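Local structure of N-alpha-acetyltransferase 35, NatC auxiliary subunit (Saccharomyces cerevisiae, 6YGA) at residues Ser476-Gln487 / Leu538-Lys549. The protein serves as the auxiliary subunit MAK10 of the NatC N-terminal acetyltransferase, which acetylates the N-terminal methionine of L-A virus Gag protein. Sequence-based numbering, arbitrary orientation.
With EDO (1,2-ethanediol), chain C; EDO (1,2-ethanediol), chain D.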
loop_
_atom_site.group_PDB
_atom_site.type_symbol
_atom_site.label_atom_id
_atom_site.label_comp_id
_atom_site.label_asym_id
_atom_site.label_seq_id
_atom_site.Cartn_x
_atom_site.Cartn_y
_atom_site.Cartn_z
ATOM N N SER B 476 14.538 -1.468 23.572
ATOM C CA SER B 476 14.651 -0.121 24.123
ATOM C C SER B 476 15.647 -0.062 25.273
ATOM O O SER B 476 16.311 0.963 25.468
ATOM C CB SER B 476 13.283 0.372 24.598
ATOM O OG SER B 476 12.321 0.312 23.561
ATOM N N HIS B 477 15.753 -1.138 26.055
ATOM C CA HIS B 477 16.733 -1.158 27.135
ATOM C C HIS B 477 18.147 -1.108 26.575
ATOM O O HIS B 477 19.005 -0.393 27.103
ATOM C CB HIS B 477 16.533 -2.400 28.007
ATOM C CG HIS B 477 17.474 -2.488 29.170
ATOM N ND1 HIS B 477 18.674 -3.165 29.106
ATOM C CD2 HIS B 477 17.386 -1.998 30.430
ATOM C CE1 HIS B 477 19.286 -3.083 30.274
ATOM N NE2 HIS B 477 18.526 -2.380 31.095
ATOM N N HIS B 478 18.403 -1.842 25.488
ATOM C CA HIS B 478 19.720 -1.800 24.860
ATOM C C HIS B 478 19.982 -0.447 24.209
ATOM O O HIS B 478 21.116 0.048 24.229
ATOM C CB HIS B 478 19.854 -2.924 23.833
ATOM C CG HIS B 478 20.151 -4.259 24.438
ATOM N ND1 HIS B 478 21.426 -4.776 24.508
ATOM C CD2 HIS B 478 19.339 -5.184 25.004
ATOM C CE1 HIS B 478 21.388 -5.961 25.089
ATOM N NE2 HIS B 478 20.133 -6.232 25.400
ATOM N N LEU B 479 18.951 0.167 23.623
ATOM C CA LEU B 479 19.137 1.485 23.027
ATOM C C LEU B 479 19.415 2.537 24.093
ATOM O O LEU B 479 20.249 3.427 23.890
ATOM C CB LEU B 479 17.915 1.869 22.193
ATOM C CG LEU B 479 18.008 3.222 21.487
ATOM C CD1 LEU B 479 19.311 3.339 20.709
ATOM C CD2 LEU B 479 16.821 3.423 20.566
ATOM N N GLU B 480 18.737 2.449 25.239
ATOM C CA GLU B 480 18.979 3.418 26.303
ATOM C C GLU B 480 20.384 3.258 26.876
ATOM O O GLU B 480 21.067 4.253 27.147
ATOM C CB GLU B 480 17.924 3.277 27.401
ATOM C CG GLU B 480 17.960 4.389 28.443
ATOM C CD GLU B 480 17.907 3.859 29.861
ATOM O OE1 GLU B 480 17.911 2.622 30.033
ATOM O OE2 GLU B 480 17.866 4.678 30.802
ATOM N N THR B 481 20.836 2.011 27.054
ATOM C CA THR B 481 22.198 1.768 27.527
ATOM C C THR B 481 23.225 2.324 26.550
ATOM O O THR B 481 24.200 2.969 26.956
ATOM C CB THR B 481 22.425 0.271 27.738
ATOM O OG1 THR B 481 21.544 -0.215 28.759
ATOM C CG2 THR B 481 23.865 -0.002 28.145
ATOM N N PHE B 482 23.018 2.086 25.253
ATOM C CA PHE B 482 23.906 2.637 24.236
ATOM C C PHE B 482 23.896 4.160 24.259
ATOM O O PHE B 482 24.955 4.794 24.197
ATOM C CB PHE B 482 23.499 2.106 22.860
ATOM C CG PHE B 482 24.124 2.837 21.705
ATOM C CD1 PHE B 482 25.424 2.557 21.307
ATOM C CD2 PHE B 482 23.402 3.789 21.002
ATOM C CE1 PHE B 482 25.996 3.223 20.238
ATOM C CE2 PHE B 482 23.968 4.460 19.932
ATOM C CZ PHE B 482 25.265 4.176 19.549
ATOM N N LEU B 483 22.710 4.768 24.355
ATOM C CA LEU B 483 22.639 6.227 24.373
ATOM C C LEU B 483 23.271 6.801 25.635
ATOM O O LEU B 483 23.899 7.865 25.590
ATOM C CB LEU B 483 21.191 6.690 24.249
ATOM C CG LEU B 483 20.522 6.511 22.889
ATOM C CD1 LEU B 483 19.061 6.900 22.995
ATOM C CD2 LEU B 483 21.230 7.328 21.811
ATOM N N LYS B 484 23.115 6.115 26.770
ATOM C CA LYS B 484 23.683 6.622 28.016
ATOM C C LYS B 484 25.205 6.624 27.962
ATOM O O LYS B 484 25.849 7.577 28.415
ATOM C CB LYS B 484 23.187 5.791 29.200
ATOM C CG LYS B 484 23.506 6.402 30.554
ATOM C CD LYS B 484 22.838 7.761 30.695
ATOM C CE LYS B 484 23.341 8.519 31.908
ATOM N NZ LYS B 484 22.634 9.822 32.044
ATOM N N ASP B 485 25.795 5.563 27.402
ATOM C CA ASP B 485 27.240 5.524 27.216
ATOM C C ASP B 485 27.695 6.592 26.228
ATOM O O ASP B 485 28.735 7.229 26.430
ATOM C CB ASP B 485 27.670 4.135 26.743
ATOM C CG ASP B 485 27.351 3.043 27.755
ATOM O OD1 ASP B 485 26.961 3.370 28.897
ATOM O OD2 ASP B 485 27.491 1.852 27.406
ATOM N N SER B 486 26.927 6.803 25.153
ATOM C CA SER B 486 27.257 7.864 24.206
ATOM C C SER B 486 27.281 9.224 24.892
ATOM O O SER B 486 28.181 10.034 24.647
ATOM C CB SER B 486 26.257 7.871 23.048
ATOM O OG SER B 486 26.275 6.648 22.333
ATOM N N GLN B 487 26.300 9.490 25.760
ATOM C CA GLN B 487 26.239 10.785 26.429
ATOM C C GLN B 487 27.336 10.929 27.475
ATOM O O GLN B 487 27.795 12.047 27.736
ATOM C CB GLN B 487 24.864 10.991 27.066
ATOM C CG GLN B 487 24.593 12.434 27.459
ATOM C CD GLN B 487 23.225 12.629 28.069
ATOM O OE1 GLN B 487 22.873 11.980 29.055
ATOM N NE2 GLN B 487 22.441 13.530 27.485
ATOM N N LEU B 538 21.179 14.142 22.743
ATOM C CA LEU B 538 21.120 12.834 23.389
ATOM C C LEU B 538 20.224 12.863 24.619
ATOM O O LEU B 538 19.636 11.840 24.987
ATOM C CB LEU B 538 22.524 12.364 23.770
ATOM C CG LEU B 538 23.474 12.089 22.603
ATOM C CD1 LEU B 538 24.873 11.773 23.101
ATOM C CD2 LEU B 538 22.937 10.953 21.747
ATOM N N ASN B 539 20.108 14.024 25.265
ATOM C CA ASN B 539 19.188 14.150 26.387
ATOM C C ASN B 539 17.749 13.925 25.941
ATOM O O ASN B 539 16.961 13.294 26.655
ATOM C CB ASN B 539 19.344 15.523 27.031
ATOM C CG ASN B 539 19.410 15.449 28.532
ATOM O OD1 ASN B 539 20.480 15.241 29.107
ATOM N ND2 ASN B 539 18.265 15.613 29.183
ATOM N N TYR B 540 17.390 14.429 24.759
ATOM C CA TYR B 540 16.045 14.216 24.237
ATOM C C TYR B 540 15.828 12.760 23.837
ATOM O O TYR B 540 14.767 12.188 24.115
ATOM C CB TYR B 540 15.789 15.144 23.050
ATOM C CG TYR B 540 14.659 14.691 22.153
ATOM C CD1 TYR B 540 13.344 14.715 22.596
ATOM C CD2 TYR B 540 14.908 14.243 20.861
ATOM C CE1 TYR B 540 12.306 14.300 21.779
ATOM C CE2 TYR B 540 13.876 13.828 20.034
ATOM C CZ TYR B 540 12.575 13.859 20.500
ATOM O OH TYR B 540 11.536 13.449 19.692
ATOM N N LEU B 541 16.818 12.147 23.182
ATOM C CA LEU B 541 16.685 10.749 22.782
ATOM C C LEU B 541 16.536 9.842 23.996
ATOM O O LEU B 541 15.778 8.865 23.961
ATOM C CB LEU B 541 17.888 10.323 21.943
ATOM C CG LEU B 541 18.031 10.966 20.562
ATOM C CD1 LEU B 541 19.292 10.471 19.877
ATOM C CD2 LEU B 541 16.805 10.680 19.707
ATOM N N LEU B 542 17.253 10.147 25.079
ATOM C CA LEU B 542 17.130 9.346 26.292
ATOM C C LEU B 542 15.740 9.479 26.897
ATOM O O LEU B 542 15.163 8.492 27.365
ATOM C CB LEU B 542 18.203 9.751 27.301
ATOM C CG LEU B 542 19.593 9.172 27.042
ATOM C CD1 LEU B 542 20.643 9.873 27.891
ATOM C CD2 LEU B 542 19.588 7.679 27.322
ATOM N N LYS B 543 15.181 10.692 26.889
ATOM C CA LYS B 543 13.826 10.883 27.401
ATOM C C LYS B 543 12.798 10.180 26.522
ATOM O O LYS B 543 11.830 9.605 27.033
ATOM C CB LYS B 543 13.502 12.372 27.511
ATOM C CG LYS B 543 13.665 12.931 28.909
ATOM C CD LYS B 543 12.746 14.119 29.146
ATOM C CE LYS B 543 12.706 14.478 30.621
ATOM N NZ LYS B 543 12.238 13.333 31.453
ATOM N N GLU B 544 12.985 10.215 25.202
ATOM C CA GLU B 544 12.028 9.556 24.321
ATOM C C GLU B 544 12.107 8.041 24.448
ATOM O O GLU B 544 11.073 7.364 24.490
ATOM C CB GLU B 544 12.250 9.979 22.871
ATOM C CG GLU B 544 11.311 9.272 21.908
ATOM C CD GLU B 544 11.289 9.893 20.529
ATOM O OE1 GLU B 544 12.357 9.955 19.885
ATOM O OE2 GLU B 544 10.200 10.320 20.092
ATOM N N ILE B 545 13.321 7.488 24.514
ATOM C CA ILE B 545 13.451 6.036 24.582
ATOM C C ILE B 545 12.980 5.515 25.934
ATOM O O ILE B 545 12.473 4.391 26.030
ATOM C CB ILE B 545 14.898 5.602 24.272
ATOM C CG1 ILE B 545 14.956 4.093 24.035
ATOM C CG2 ILE B 545 15.843 5.987 25.397
ATOM C CD1 ILE B 545 14.025 3.620 22.931
ATOM N N ASN B 546 13.127 6.312 26.995
ATOM C CA ASN B 546 12.604 5.900 28.293
ATOM C C ASN B 546 11.081 5.912 28.310
ATOM O O ASN B 546 10.464 5.108 29.019
ATOM C CB ASN B 546 13.165 6.791 29.400
ATOM C CG ASN B 546 14.487 6.279 29.941
ATOM O OD1 ASN B 546 14.535 5.251 30.618
ATOM N ND2 ASN B 546 15.566 6.996 29.649
ATOM N N ILE B 547 10.460 6.805 27.537
ATOM C CA ILE B 547 9.009 6.774 27.396
ATOM C C ILE B 547 8.581 5.501 26.680
ATOM O O ILE B 547 7.652 4.808 27.112
ATOM C CB ILE B 547 8.511 8.033 26.665
ATOM C CG1 ILE B 547 8.683 9.259 27.556
ATOM C CG2 ILE B 547 7.056 7.880 26.254
ATOM C CD1 ILE B 547 8.389 10.559 26.848
ATOM N N THR B 548 9.268 5.167 25.583
ATOM C CA THR B 548 8.988 3.922 24.875
ATOM C C THR B 548 9.190 2.722 25.788
ATOM O O THR B 548 8.359 1.808 25.829
ATOM C CB THR B 548 9.883 3.801 23.640
ATOM O OG1 THR B 548 9.537 4.817 22.692
ATOM C CG2 THR B 548 9.720 2.433 22.990
ATOM N N LYS B 549 10.299 2.713 26.533
ATOM C CA LYS B 549 10.598 1.596 27.421
ATOM C C LYS B 549 9.516 1.434 28.481
ATOM O O LYS B 549 9.057 0.318 28.746
ATOM C CB LYS B 549 11.965 1.810 28.071
ATOM C CG LYS B 549 12.716 0.535 28.399
ATOM C CD LYS B 549 14.034 0.843 29.100
ATOM C CE LYS B 549 13.790 1.430 30.481
ATOM N NZ LYS B 549 15.051 1.725 31.217
HETATM C C1 EDO C . 7.908 7.420 22.714
HETATM O O1 EDO C . 7.536 6.237 21.991
HETATM C C2 EDO C . 7.878 8.636 21.799
HETATM O O2 EDO C . 8.493 8.330 20.543
HETATM C C1 EDO D . 8.209 9.942 15.820
HETATM O O1 EDO D . 7.584 8.810 15.206
HETATM C C2 EDO D . 8.922 9.499 17.092
HETATM O O2 EDO D . 9.638 10.606 17.654
#
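Gln487 NE2 reaches across to Asn539 OD1 at 3.1 Å. The bond is bent (N-H...O 138°), its donor is tilted from the carbonyl plane, and the two amide planes are inclined to each other. The same nitrogen also bonds Lys535 O, one turn earlier on helix 511-564, so two oxygens of that helix grip it. With CG anti to the backbone N (chi1 -165°), the extended chain of Gln487 carries its amide across to Asn539 and brings OE1 against Leu542 CD1.

Farther along, Glu480 is a knob in the hole formed by Leu542, Ile545, Asn546 and Lys549. Its OE1 forms a salt bridge to Lys549 NZ at 3.2 Å, while OE2 takes only a weak bond from Asn546 ND2, which is held more firmly by Leu542 O at 2.8 Å.

Between these polar groups Leu483 enters the hole of Leu538, Leu541, Leu542 and Ile545, its CB 3.6 Å from Leu542 CD2. Leu542 and Ile545 answer as knobs, Ile545 CD1 meeting Leu479 CD2 at 3.7 Å.

Helices 465-506 and 511-564 thus pack as an antiparallel coiled-coil-like hairpin, the local axes 9.3 Å apart at 161°. Helix 433-456 backs Leu479, and Phe371 covers Leu483 and Leu538. This knobs-into-holes packing suggests that aliphatic interlocking supplies most of the cohesion; the buried Gln487 nitrogen is satisfied by two acceptors, whereas the partly exposed, weakly hydrogen-bonded Glu480-Lys549 pair probably adds less.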